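PDB 3RPC: possible metal-dependent hydrolase from Veillonella parvula, which is probably a metal-dependent hydrolase of the metallo-beta-lactamase superfamily, carrying two zinc ions, with a substrate that is not known. Local coordinates for residues 74-79 / 166-171; 135-140 / 201-206; 37-42 / 47-52; 235-240 / 256-261. One frame throughout, in Å; residues are numbered along the deposited sequence.

Along the chain interaction 3 comes first, interactions 1 and 2 follow with their segments interleaved, and interaction 4 lies nearest the C-terminus. Interaction 1 sits about 5 Å from the chain centre and joins loops that follow strand 67-69 of one mixed sheet and strand 163-165 of the other, around two zinc ions. Interactions 2 and 3 lie about 13 and 15 Å from it, centre to centre, and both touch it: Ile204 packs on Asp168, and Phe39 approaches Asp76. Interaction 4, about 17 Å off, meets interaction 3 through Val52 and Asp258. Interactions 2 and 3 thus pack against the buried metal centre, whereas interaction 4 lies where the chain passes between the sheets.

Interaction 1 of 4, residues 74-79 / 166-171; sequences HLDHWD and VGDTVW. With ZN (zinc ion), chain F; ZN (zinc ion), chain E.
With chi1 at -61°, His77 holds its CG beside the backbone N and anti to the carbonyl carbon, which directs NE2 at Asp168, whose carboxylate arrives from the opposite direction. Imidazole and carboxylate planes stand nearly perpendicular, at 87°. His77 NE2 and Asp168 OD2 are 3.0 Å apart without hydrogen bonding, since both are ligands of zinc ion F, at 2.2 and 2.1 Å. Asp168 OD2 also lies 2.4 Å from zinc ion E, so one carboxylate oxygen bridges the metals. Asp76 OD2 adds a 2.4 Å bond to zinc ion F, while His74 ND1 binds zinc ion E at 2.3 Å. A second bridge is a water 2.0 Å from zinc ion E that also binds zinc ion F and donates a hydrogen bond of 2.6 Å to Asp76 OD1. Asp76 thus binds metal with one oxygen and orients the water with the other. Asp27 OD2 hydrogen-bonds His77 ND1 and, with the zinc bond at NE2, probably sets the ring's rotation. His72 and His132 complete the site of zinc ion E, and His226, with a second, more distant water, that of zinc ion F. Residues 72-77 spell the HxHxDH signature of the metallo-beta-lactamase fold, with its dinuclear zinc site.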
loop_
_atom_site.group_PDB
_atom_site.type_symbol
_atom_site.label_atom_id
_atom_site.label_comp_id
_atom_site.label_asym_id
_atom_site.label_seq_id
_atom_site.Cartn_x
_atom_site.Cartn_y
_atom_site.Cartn_z
ATOM N N HIS A 74 -3.551 2.839 -16.995
ATOM C CA HIS A 74 -3.362 4.148 -17.602
ATOM C C HIS A 74 -2.940 3.959 -19.065
ATOM O O HIS A 74 -2.235 3.005 -19.400
ATOM C CB HIS A 74 -2.295 4.953 -16.856
ATOM C CG HIS A 74 -2.815 5.656 -15.642
ATOM N ND1 HIS A 74 -1.988 6.293 -14.743
ATOM C CD2 HIS A 74 -4.077 5.834 -15.187
ATOM C CE1 HIS A 74 -2.719 6.827 -13.780
ATOM N NE2 HIS A 74 -3.990 6.565 -14.026
ATOM N N LEU A 75 -3.361 4.892 -19.914
ATOM C CA LEU A 75 -3.099 4.837 -21.354
ATOM C C LEU A 75 -1.647 4.537 -21.697
ATOM O O LEU A 75 -1.369 3.762 -22.624
ATOM C CB LEU A 75 -3.529 6.149 -22.016
ATOM C CG LEU A 75 -3.307 6.282 -23.524
ATOM C CD1 LEU A 75 -4.126 5.236 -24.245
ATOM C CD2 LEU A 75 -3.682 7.675 -24.000
ATOM N N ASP A 76 -0.719 5.169 -20.983
ATOM C CA ASP A 76 0.697 5.040 -21.307
ATOM C C ASP A 76 1.318 3.743 -20.792
ATOM O O ASP A 76 2.539 3.580 -20.843
ATOM C CB ASP A 76 1.496 6.270 -20.849
ATOM C CG ASP A 76 1.433 6.484 -19.351
ATOM O OD1 ASP A 76 0.310 6.496 -18.807
ATOM O OD2 ASP A 76 2.513 6.663 -18.727
ATOM N N HIS A 77 0.467 2.828 -20.315
ATOM C CA HIS A 77 0.885 1.486 -19.905
ATOM C C HIS A 77 0.042 0.368 -20.527
ATOM O O HIS A 77 0.375 -0.803 -20.391
ATOM C CB HIS A 77 0.851 1.378 -18.377
ATOM C CG HIS A 77 1.771 2.345 -17.714
ATOM N ND1 HIS A 77 2.974 1.967 -17.161
ATOM C CD2 HIS A 77 1.692 3.687 -17.572
ATOM C CE1 HIS A 77 3.593 3.037 -16.695
ATOM N NE2 HIS A 77 2.834 4.091 -16.929
ATOM N N TRP A 78 -1.046 0.740 -21.195
ATOM C CA TRP A 78 -1.995 -0.230 -21.733
ATOM C C TRP A 78 -2.919 0.515 -22.681
ATOM O O TRP A 78 -3.753 1.316 -22.246
ATOM C CB TRP A 78 -2.814 -0.883 -20.608
ATOM C CG TRP A 78 -3.777 -1.943 -21.074
ATOM C CD1 TRP A 78 -5.142 -1.874 -21.073
ATOM C CD2 TRP A 78 -3.439 -3.227 -21.603
ATOM N NE1 TRP A 78 -5.675 -3.042 -21.575
ATOM C CE2 TRP A 78 -4.647 -3.887 -21.909
ATOM C CE3 TRP A 78 -2.228 -3.877 -21.856
ATOM C CZ2 TRP A 78 -4.677 -5.175 -22.454
ATOM C CZ3 TRP A 78 -2.256 -5.150 -22.398
ATOM C CH2 TRP A 78 -3.476 -5.786 -22.691
ATOM N N ASP A 79 -2.759 0.296 -23.979
ATOM C CA ASP A 79 -3.528 1.094 -24.932
ATOM C C ASP A 79 -4.257 0.243 -25.967
ATOM O O ASP A 79 -4.072 -0.978 -26.021
ATOM C CB ASP A 79 -2.657 2.179 -25.599
ATOM C CG ASP A 79 -1.677 1.623 -26.618
ATOM O OD1 ASP A 79 -1.281 0.437 -26.520
ATOM O OD2 ASP A 79 -1.283 2.409 -27.514
ATOM N N VAL A 166 9.642 -1.066 -10.345
ATOM C CA VAL A 166 9.104 -0.237 -9.266
ATOM C C VAL A 166 7.691 0.277 -9.562
ATOM O O VAL A 166 6.835 0.352 -8.663
ATOM C CB VAL A 166 10.036 0.940 -8.971
ATOM C CG1 VAL A 166 9.474 1.796 -7.822
ATOM C CG2 VAL A 166 11.423 0.419 -8.612
ATOM N N GLY A 167 7.454 0.637 -10.822
ATOM C CA GLY A 167 6.144 1.095 -11.256
ATOM C C GLY A 167 5.899 2.585 -11.092
ATOM O O GLY A 167 6.788 3.344 -10.696
ATOM N N ASP A 168 4.679 3.006 -11.413
ATOM C CA ASP A 168 4.286 4.409 -11.302
ATOM C C ASP A 168 3.956 4.773 -9.855
ATOM O O ASP A 168 2.792 4.779 -9.449
ATOM C CB ASP A 168 3.092 4.705 -12.222
ATOM C CG ASP A 168 3.509 5.087 -13.642
ATOM O OD1 ASP A 168 4.669 4.849 -14.022
ATOM O OD2 ASP A 168 2.663 5.637 -14.379
ATOM N N THR A 169 5.001 5.048 -9.082
ATOM C CA THR A 169 4.854 5.443 -7.686
ATOM C C THR A 169 5.901 6.487 -7.363
ATOM O O THR A 169 6.971 6.527 -7.976
ATOM C CB THR A 169 5.003 4.229 -6.747
ATOM O OG1 THR A 169 4.865 4.643 -5.376
ATOM C CG2 THR A 169 6.348 3.530 -6.951
ATOM N N VAL A 170 5.571 7.347 -6.413
ATOM C CA VAL A 170 6.579 8.192 -5.781
ATOM C C VAL A 170 7.284 7.379 -4.690
ATOM O O VAL A 170 6.915 6.238 -4.415
ATOM C CB VAL A 170 5.959 9.472 -5.196
ATOM C CG1 VAL A 170 5.218 10.249 -6.270
ATOM C CG2 VAL A 170 5.022 9.165 -4.005
ATOM N N TRP A 171 8.309 7.945 -4.070
ATOM C CA TRP A 171 9.036 7.203 -3.043
ATOM C C TRP A 171 8.224 7.137 -1.753
ATOM O O TRP A 171 8.048 8.144 -1.082
ATOM C CB TRP A 171 10.387 7.856 -2.768
ATOM C CG TRP A 171 11.306 6.963 -2.019
ATOM C CD1 TRP A 171 11.215 6.615 -0.700
ATOM C CD2 TRP A 171 12.463 6.307 -2.533
ATOM N NE1 TRP A 171 12.244 5.757 -0.371
ATOM C CE2 TRP A 171 13.032 5.565 -1.477
ATOM C CE3 TRP A 171 13.085 6.282 -3.784
ATOM C CZ2 TRP A 171 14.187 4.802 -1.635
ATOM C CZ3 TRP A 171 14.234 5.524 -3.943
ATOM C CH2 TRP A 171 14.771 4.790 -2.875
HETATM ZN ZN ZN F . 3.000 6.230 -16.407
HETATM ZN ZN ZN E . 0.293 5.882 -14.491
HETATM O O HOH W 1 0.741 6.663 -16.281
HETATM O O HOH W 2 3.049 8.665 -15.607
#

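Interaction 2 of 4, residues 135-140 / 201-206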
loop_
_atom_site.group_PDB
_atom_site.type_symbol
_atom_site.label_atom_id
_atom_site.label_comp_id
_atom_site.label_asym_id
_atom_site.label_seq_id
_atom_site.Cartn_x
_atom_site.Cartn_y
_atom_site.Cartn_z
ATOM N N VAL A 135 0.761 12.748 -1.051
ATOM C CA VAL A 135 -0.409 12.799 -0.180
ATOM C C VAL A 135 -1.318 13.967 -0.535
ATOM O O VAL A 135 -2.539 13.808 -0.625
ATOM C CB VAL A 135 -0.014 12.890 1.302
ATOM C CG1 VAL A 135 -1.237 13.165 2.174
ATOM C CG2 VAL A 135 0.676 11.622 1.737
ATOM N N GLU A 136 -0.718 15.136 -0.748
ATOM C CA GLU A 136 -1.465 16.323 -1.153
ATOM C C GLU A 136 -2.267 16.101 -2.435
ATOM O O GLU A 136 -3.400 16.564 -2.565
ATOM C CB GLU A 136 -0.525 17.523 -1.325
ATOM C CG GLU A 136 -1.056 18.560 -2.305
ATOM C CD GLU A 136 -0.439 19.932 -2.118
ATOM O OE1 GLU A 136 0.597 20.036 -1.427
ATOM O OE2 GLU A 136 -1.002 20.911 -2.658
HETATM N N MSE A 137 -1.686 15.385 -3.392
HETATM C CA MSE A 137 -2.408 15.111 -4.626
HETATM C C MSE A 137 -3.581 14.173 -4.396
HETATM O O MSE A 137 -4.636 14.326 -5.014
HETATM C CB MSE A 137 -1.481 14.513 -5.679
HETATM C CG MSE A 137 -0.364 15.433 -6.091
HETATM SE SE MSE A 137 0.705 14.508 -7.419
HETATM C CE MSE A 137 1.898 15.963 -7.911
ATOM N N TYR A 138 -3.397 13.181 -3.528
ATOM C CA TYR A 138 -4.480 12.237 -3.259
ATOM C C TYR A 138 -5.571 12.862 -2.397
ATOM O O TYR A 138 -6.685 12.351 -2.341
ATOM C CB TYR A 138 -3.961 10.924 -2.657
ATOM C CG TYR A 138 -3.512 9.962 -3.726
ATOM C CD1 TYR A 138 -4.436 9.180 -4.411
ATOM C CD2 TYR A 138 -2.172 9.863 -4.080
ATOM C CE1 TYR A 138 -4.033 8.313 -5.419
ATOM C CE2 TYR A 138 -1.761 9.000 -5.074
ATOM C CZ TYR A 138 -2.691 8.225 -5.733
ATOM O OH TYR A 138 -2.264 7.377 -6.729
ATOM N N ALA A 139 -5.246 13.982 -1.756
ATOM C CA ALA A 139 -6.239 14.743 -1.000
ATOM C C ALA A 139 -7.103 15.591 -1.935
ATOM O O ALA A 139 -8.109 16.158 -1.521
ATOM C CB ALA A 139 -5.564 15.618 0.036
ATOM N N ASN A 140 -6.700 15.677 -3.200
ATOM C CA ASN A 140 -7.453 16.425 -4.200
ATOM C C ASN A 140 -8.459 15.518 -4.903
ATOM O O ASN A 140 -8.073 14.534 -5.530
ATOM C CB ASN A 140 -6.493 17.052 -5.213
ATOM C CG ASN A 140 -7.197 17.942 -6.213
ATOM O OD1 ASN A 140 -7.934 17.463 -7.076
ATOM N ND2 ASN A 140 -6.959 19.248 -6.113
ATOM N N ASP A 201 5.212 18.849 -7.241
ATOM C CA ASP A 201 5.956 17.594 -7.224
ATOM C C ASP A 201 5.586 16.717 -8.422
ATOM O O ASP A 201 5.250 17.237 -9.477
ATOM C CB ASP A 201 5.726 16.879 -5.895
ATOM C CG ASP A 201 6.283 17.665 -4.724
ATOM O OD1 ASP A 201 7.444 18.112 -4.831
ATOM O OD2 ASP A 201 5.559 17.853 -3.716
ATOM N N SER A 202 5.654 15.402 -8.273
ATOM C CA SER A 202 5.380 14.514 -9.406
ATOM C C SER A 202 4.484 13.349 -9.005
ATOM O O SER A 202 4.394 12.987 -7.834
ATOM C CB SER A 202 6.698 13.997 -9.989
ATOM O OG SER A 202 6.500 13.053 -11.035
ATOM N N ILE A 203 3.816 12.764 -9.988
ATOM C CA ILE A 203 3.090 11.517 -9.773
ATOM C C ILE A 203 3.967 10.275 -9.895
ATOM O O ILE A 203 3.506 9.171 -9.614
ATOM C CB ILE A 203 1.902 11.383 -10.735
ATOM C CG1 ILE A 203 2.390 11.439 -12.190
ATOM C CG2 ILE A 203 0.868 12.473 -10.443
ATOM C CD1 ILE A 203 1.297 11.159 -13.231
ATOM N N ILE A 204 5.207 10.435 -10.355
ATOM C CA ILE A 204 6.150 9.322 -10.388
ATOM C C ILE A 204 7.488 9.809 -9.847
ATOM O O ILE A 204 7.541 10.812 -9.137
ATOM C CB ILE A 204 6.302 8.679 -11.800
ATOM C CG1 ILE A 204 6.736 9.704 -12.853
ATOM C CG2 ILE A 204 4.978 8.036 -12.236
ATOM C CD1 ILE A 204 7.051 9.089 -14.242
HETATM N N MSE A 205 8.556 9.090 -10.152
HETATM C CA MSE A 205 9.887 9.450 -9.659
HETATM C C MSE A 205 10.682 10.335 -10.626
HETATM O O MSE A 205 10.271 10.563 -11.768
HETATM C CB MSE A 205 10.673 8.179 -9.335
HETATM C CG MSE A 205 10.183 7.498 -8.067
HETATM SE SE MSE A 205 10.923 5.723 -7.869
HETATM C CE MSE A 205 10.154 5.309 -6.138
ATOM N N GLY A 206 11.804 10.861 -10.136
ATOM C CA GLY A 206 12.731 11.641 -10.935
ATOM C C GLY A 206 14.156 11.458 -10.440
ATOM O O GLY A 206 14.488 10.446 -9.816
#
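Met137, present as selenomethionine, reaches from helix 135-138 into the loop that precedes helix 207-216, and its selenium settles against Ile203. The closest approach is Met137 SE to Ile203 CG2, 3.6 Å, with the two side chains crossing at about a right angle. Ile203 offers this methyl because CG2 lies beside its backbone N, whereas CG1 leads off in another direction. Beyond CG the Met137 chain is fully extended (chi2 180°), which places CE over the face of the peptide linking Asp201 and Ser202, with Met137 CE 3.8 Å from both Asp201 C and Ser202 N. This is the tight part, and Leu143 of helix 143-147 also packs on Met137. The loop under it is stiffened by an ST turn, in which Ile204 N donates to Ser202 OG over 3.0 Å. Ser202 OG is in addition hydrogen-bonded to Ala194 O, and Ile203 O to ND1 of the zinc ligand His132.

The solvent side is looser. Glu136 and Asp201 are both exposed, and Glu136 OE1 stays 5.9 Å from Asp201 OD2, a separation at which two like charges would repel only mildly. No hydrogen bond or salt bridge joins the two segments, so the contact depends on the dispersion and shape fit of a single apolar side chain laid against a methyl and a peptide face.

Interaction 3 of 4, residues 37-42 / 47-52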
loop_
_atom_site.group_PDB
_atom_site.type_symbol
_atom_site.label_atom_id
_atom_site.label_comp_id
_atom_site.label_asym_id
_atom_site.label_seq_id
_atom_site.Cartn_x
_atom_site.Cartn_y
_atom_site.Cartn_z
ATOM N N PRO A 37 -3.558 13.381 -28.189
ATOM C CA PRO A 37 -3.238 14.704 -27.644
ATOM C C PRO A 37 -2.545 14.490 -26.312
ATOM O O PRO A 37 -2.707 13.424 -25.729
ATOM C CB PRO A 37 -4.618 15.319 -27.374
ATOM C CG PRO A 37 -5.611 14.431 -28.055
ATOM C CD PRO A 37 -4.993 13.075 -28.098
ATOM N N GLY A 38 -1.807 15.482 -25.824
ATOM C CA GLY A 38 -1.217 15.389 -24.497
ATOM C C GLY A 38 -2.287 15.245 -23.434
ATOM O O GLY A 38 -3.433 15.662 -23.650
ATOM N N PHE A 39 -1.936 14.659 -22.289
ATOM C CA PHE A 39 -2.891 14.473 -21.201
ATOM C C PHE A 39 -3.440 15.819 -20.741
ATOM O O PHE A 39 -2.683 16.754 -20.497
ATOM C CB PHE A 39 -2.255 13.749 -20.009
ATOM C CG PHE A 39 -1.941 12.300 -20.265
ATOM C CD1 PHE A 39 -2.959 11.375 -20.446
ATOM C CD2 PHE A 39 -0.628 11.862 -20.319
ATOM C CE1 PHE A 39 -2.670 10.042 -20.682
ATOM C CE2 PHE A 39 -0.329 10.530 -20.550
ATOM C CZ PHE A 39 -1.352 9.616 -20.737
ATOM N N GLU A 40 -4.757 15.918 -20.624
ATOM C CA GLU A 40 -5.376 17.172 -20.204
ATOM C C GLU A 40 -4.909 17.580 -18.808
ATOM O O GLU A 40 -4.811 16.743 -17.906
ATOM C CB GLU A 40 -6.903 17.055 -20.243
ATOM C CG GLU A 40 -7.636 18.360 -19.975
ATOM C CD GLU A 40 -9.144 18.207 -20.074
ATOM O OE1 GLU A 40 -9.604 17.122 -20.495
ATOM O OE2 GLU A 40 -9.869 19.167 -19.733
ATOM N N GLY A 41 -4.615 18.870 -18.650
ATOM C CA GLY A 41 -4.303 19.439 -17.349
ATOM C C GLY A 41 -2.913 19.107 -16.846
ATOM O O GLY A 41 -2.619 19.272 -15.659
ATOM N N THR A 42 -2.052 18.638 -17.741
ATOM C CA THR A 42 -0.710 18.228 -17.342
ATOM C C THR A 42 0.367 19.103 -17.969
ATOM O O THR A 42 0.118 19.859 -18.906
ATOM C CB THR A 42 -0.418 16.749 -17.702
ATOM O OG1 THR A 42 -0.441 16.576 -19.125
ATOM C CG2 THR A 42 -1.440 15.814 -17.041
ATOM N N GLN A 47 1.657 19.120 -26.348
ATOM C CA GLN A 47 2.448 18.165 -27.107
ATOM C C GLN A 47 1.710 16.837 -27.264
ATOM O O GLN A 47 1.192 16.278 -26.293
ATOM C CB GLN A 47 3.797 17.952 -26.416
ATOM C CG GLN A 47 4.689 16.912 -27.073
ATOM C CD GLN A 47 6.092 17.436 -27.304
ATOM O OE1 GLN A 47 6.777 17.851 -26.364
ATOM N NE2 GLN A 47 6.520 17.446 -28.563
ATOM N N ARG A 48 1.654 16.339 -28.497
ATOM C CA ARG A 48 1.010 15.055 -28.762
ATOM C C ARG A 48 1.906 13.898 -28.321
ATOM O O ARG A 48 3.107 14.070 -28.127
ATOM C CB ARG A 48 0.650 14.942 -30.249
ATOM C CG ARG A 48 -0.350 16.010 -30.706
ATOM C CD ARG A 48 -0.879 15.767 -32.119
ATOM N NE ARG A 48 -1.552 14.477 -32.248
ATOM C CZ ARG A 48 -2.806 14.243 -31.880
ATOM N NH1 ARG A 48 -3.327 13.032 -32.047
ATOM N NH2 ARG A 48 -3.545 15.207 -31.352
HETATM N N MSE A 49 1.317 12.717 -28.168
HETATM C CA MSE A 49 2.047 11.558 -27.659
HETATM C C MSE A 49 1.515 10.278 -28.282
HETATM O O MSE A 49 0.371 10.237 -28.747
HETATM C CB MSE A 49 1.915 11.469 -26.129
HETATM C CG MSE A 49 0.495 11.594 -25.618
HETATM SE SE MSE A 49 0.335 11.221 -23.707
HETATM C CE MSE A 49 0.097 9.292 -23.830
ATOM N N PRO A 50 2.346 9.231 -28.314
ATOM C CA PRO A 50 3.769 9.236 -27.957
ATOM C C PRO A 50 4.594 10.099 -28.908
ATOM O O PRO A 50 4.268 10.208 -30.092
ATOM C CB PRO A 50 4.167 7.763 -28.069
ATOM C CG PRO A 50 3.197 7.188 -29.037
ATOM C CD PRO A 50 1.911 7.917 -28.819
HETATM N N MSE A 51 5.660 10.709 -28.407
HETATM C CA MSE A 51 6.413 11.652 -29.225
HETATM C C MSE A 51 7.396 10.985 -30.185
HETATM O O MSE A 51 7.953 11.651 -31.061
HETATM C CB MSE A 51 7.132 12.678 -28.353
HETATM C CG MSE A 51 8.272 12.104 -27.573
HETATM SE SE MSE A 51 8.976 13.404 -26.291
HETATM C CE MSE A 51 7.368 14.112 -25.587
ATOM N N VAL A 52 7.593 9.674 -30.036
ATOM C CA VAL A 52 8.443 8.920 -30.952
ATOM C C VAL A 52 7.728 7.629 -31.300
ATOM O O VAL A 52 6.901 7.158 -30.525
ATOM C CB VAL A 52 9.822 8.583 -30.345
ATOM C CG1 VAL A 52 10.592 9.860 -30.046
ATOM C CG2 VAL A 52 9.668 7.758 -29.072
#
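A Met-aromatic contact between Met49 and Phe39 joins two arms of the long loop that runs from strand 22-26 to helix 58-62. Met49, a selenomethionine, holds SE over one face of the Phe39 ring, 3.8 Å from the ring centroid and 31° off the normal. The selenium is displaced toward one side of the ring, with Met49 SE 3.3 Å from Phe39 CE2, and the terminal methyl follows, Met49 CE lying 3.4 Å from Phe39 CZ. Two torsions produce this overlap: chi1 of 49° wedges CG between the backbone N and the carbonyl carbon, and a bend at chi3 (-87°) turns CE along the rim of the ring, from beside CE2 toward CZ.

Within the metallo-beta-lactamase fold this is surface loop structure close to the metal centre, the side chain of Phe39 being about 7 Å from a bound zinc ion. Phe39 also meets the ring of His232, and its backbone N is hydrogen-bonded to Asn231 OD1. From Phe39 the chain enters a type II turn ending at Thr42, where Phe39 O accepts from Thr42 OG1 over 2.6 Å and only weakly from Thr42 N.

Further along the contact the backbones come close without bonding. Gly38 CA is 3.1 Å from Gln47 O, and the neighbouring Gly38 N is badly angled for a hydrogen bond to that oxygen. At the outer end the Arg48 guanidinium lays a face over the Pro37 ring, a packing contact in which Arg48 NH2 lies 3.7 Å from Pro37 N. Arg48 NH1 is hydrogen-bonded to Asp34 O.

Interaction 4 of 4, residues 235-240 / 256-261; sequences TSRKDV and PEDGET
Arg237, in the first turn of helix 237-246, reaches Pro256, just before a type II beta turn from Glu257 to Glu260, and Asp258 within it. This loop leads from strand 253-254 of one sheet to strand 261-263 of the other, so Arg237 ties the helix start to this connection. A capping box starts the helix, Asp239 N donating to Ser236 OG and Ser236 N to Asp239 OD2. Extended from CG to NE, Arg237 grips Pro256 O side-on, with Arg237 NE at 3.0 Å and Arg237 NH1 at 2.9 Å from it. The NH1 bond falls on a lone pair in the carbonyl plane, whereas the NE donor lies above that plane. Arg237 NH1 also forms a salt bridge to Asp258 OD1, 2.7 Å away. The flat groups are turned 71° apart, so this oxygen is met from above its carboxylate plane. Arg237 NH2 is served by a salt bridge to Asp228 and by a water at 3.1 Å, itself 2.7 Å from Asp258 OD2. Glu257 OE2 has a salt bridge with Arg241, while Glu257 OE1 sits over one guanidinium face, 4.1 Å from Arg237 NE, with no N-H directed at it.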
loop_
_atom_site.group_PDB
_atom_site.type_symbol
_atom_site.label_atom_id
_atom_site.label_comp_id
_atom_site.label_asym_id
_atom_site.label_seq_id
_atom_site.Cartn_x
_atom_site.Cartn_y
_atom_site.Cartn_z
ATOM N N THR A 235 11.198 15.367 -16.785
ATOM C CA THR A 235 12.592 14.959 -16.682
ATOM C C THR A 235 12.906 14.018 -17.842
ATOM O O THR A 235 12.267 12.969 -17.994
ATOM C CB THR A 235 12.870 14.262 -15.353
ATOM O OG1 THR A 235 12.712 15.214 -14.286
ATOM C CG2 THR A 235 14.284 13.682 -15.323
ATOM N N SER A 236 13.889 14.401 -18.654
ATOM C CA SER A 236 14.238 13.691 -19.883
ATOM C C SER A 236 15.452 12.787 -19.681
ATOM O O SER A 236 16.110 12.843 -18.647
ATOM C CB SER A 236 14.583 14.718 -20.960
ATOM O OG SER A 236 15.744 15.445 -20.582
ATOM N N ARG A 237 15.770 11.951 -20.666
ATOM C CA ARG A 237 17.012 11.189 -20.590
ATOM C C ARG A 237 18.216 12.125 -20.441
ATOM O O ARG A 237 19.139 11.844 -19.667
ATOM C CB ARG A 237 17.203 10.334 -21.838
ATOM C CG ARG A 237 16.335 9.096 -21.927
ATOM C CD ARG A 237 16.818 8.310 -23.133
ATOM N NE ARG A 237 16.185 7.009 -23.273
ATOM C CZ ARG A 237 15.065 6.784 -23.945
ATOM N NH1 ARG A 237 14.597 5.547 -23.995
ATOM N NH2 ARG A 237 14.419 7.780 -24.544
ATOM N N LYS A 238 18.215 13.222 -21.195
ATOM C CA LYS A 238 19.312 14.190 -21.130
ATOM C C LYS A 238 19.462 14.688 -19.693
ATOM O O LYS A 238 20.580 14.786 -19.169
ATOM C CB LYS A 238 19.048 15.370 -22.071
ATOM C CG LYS A 238 19.277 15.079 -23.542
ATOM C CD LYS A 238 18.842 16.271 -24.386
ATOM C CE LYS A 238 18.969 15.992 -25.876
ATOM N NZ LYS A 238 18.356 17.086 -26.687
ATOM N N ASP A 239 18.331 14.983 -19.050
ATOM C CA ASP A 239 18.335 15.463 -17.665
ATOM C C ASP A 239 18.938 14.417 -16.729
ATOM O O ASP A 239 19.765 14.728 -15.868
ATOM C CB ASP A 239 16.920 15.800 -17.194
ATOM C CG ASP A 239 16.272 16.915 -17.999
ATOM O OD1 ASP A 239 16.991 17.646 -18.710
ATOM O OD2 ASP A 239 15.032 17.066 -17.900
ATOM N N VAL A 240 18.531 13.165 -16.895
ATOM C CA VAL A 240 19.031 12.123 -16.013
ATOM C C VAL A 240 20.518 11.898 -16.254
ATOM O O VAL A 240 21.285 11.711 -15.306
ATOM C CB VAL A 240 18.239 10.813 -16.180
ATOM C CG1 VAL A 240 18.958 9.664 -15.475
ATOM C CG2 VAL A 240 16.832 10.982 -15.631
ATOM N N PRO A 256 18.687 3.376 -20.806
ATOM C CA PRO A 256 18.689 2.749 -22.135
ATOM C C PRO A 256 17.912 3.543 -23.171
ATOM O O PRO A 256 16.910 4.180 -22.855
ATOM C CB PRO A 256 17.996 1.405 -21.888
ATOM C CG PRO A 256 17.097 1.683 -20.691
ATOM C CD PRO A 256 17.939 2.584 -19.817
ATOM N N GLU A 257 18.384 3.495 -24.414
ATOM C CA GLU A 257 17.619 4.028 -25.522
ATOM C C GLU A 257 16.447 3.101 -25.823
ATOM O O GLU A 257 16.445 1.928 -25.446
ATOM C CB GLU A 257 18.497 4.136 -26.767
ATOM C CG GLU A 257 19.700 5.050 -26.604
ATOM C CD GLU A 257 19.325 6.501 -26.400
ATOM O OE1 GLU A 257 18.226 6.916 -26.805
ATOM O OE2 GLU A 257 20.142 7.245 -25.819
ATOM N N ASP A 258 15.456 3.631 -26.525
ATOM C CA ASP A 258 14.370 2.796 -27.012
ATOM C C ASP A 258 14.970 1.726 -27.910
ATOM O O ASP A 258 15.689 2.054 -28.859
ATOM C CB ASP A 258 13.376 3.639 -27.808
ATOM C CG ASP A 258 12.543 4.569 -26.929
ATOM O OD1 ASP A 258 12.700 4.554 -25.684
ATOM O OD2 ASP A 258 11.706 5.310 -27.493
ATOM N N GLY A 259 14.674 0.460 -27.620
ATOM C CA GLY A 259 15.172 -0.658 -28.412
ATOM C C GLY A 259 16.455 -1.270 -27.870
ATOM O O GLY A 259 16.882 -2.327 -28.333
ATOM N N GLU A 260 17.072 -0.618 -26.886
ATOM C CA GLU A 260 18.333 -1.101 -26.328
ATOM C C GLU A 260 18.162 -2.260 -25.350
ATOM O O GLU A 260 17.267 -2.249 -24.506
ATOM C CB GLU A 260 19.084 0.042 -25.630
ATOM C CG GLU A 260 20.377 -0.389 -24.951
ATOM C CD GLU A 260 21.139 0.780 -24.342
ATOM O OE1 GLU A 260 20.812 1.950 -24.640
ATOM O OE2 GLU A 260 22.072 0.524 -23.551
ATOM N N THR A 261 19.044 -3.248 -25.452
ATOM C CA THR A 261 19.036 -4.390 -24.549
ATOM C C THR A 261 20.161 -4.303 -23.525
ATOM O O THR A 261 21.313 -4.007 -23.863
ATOM C CB THR A 261 19.183 -5.699 -25.340
ATOM O OG1 THR A 261 18.039 -5.868 -26.182
ATOM C CG2 THR A 261 19.304 -6.900 -24.399
HETATM O O HOH W 3 11.731 7.690 -26.158
#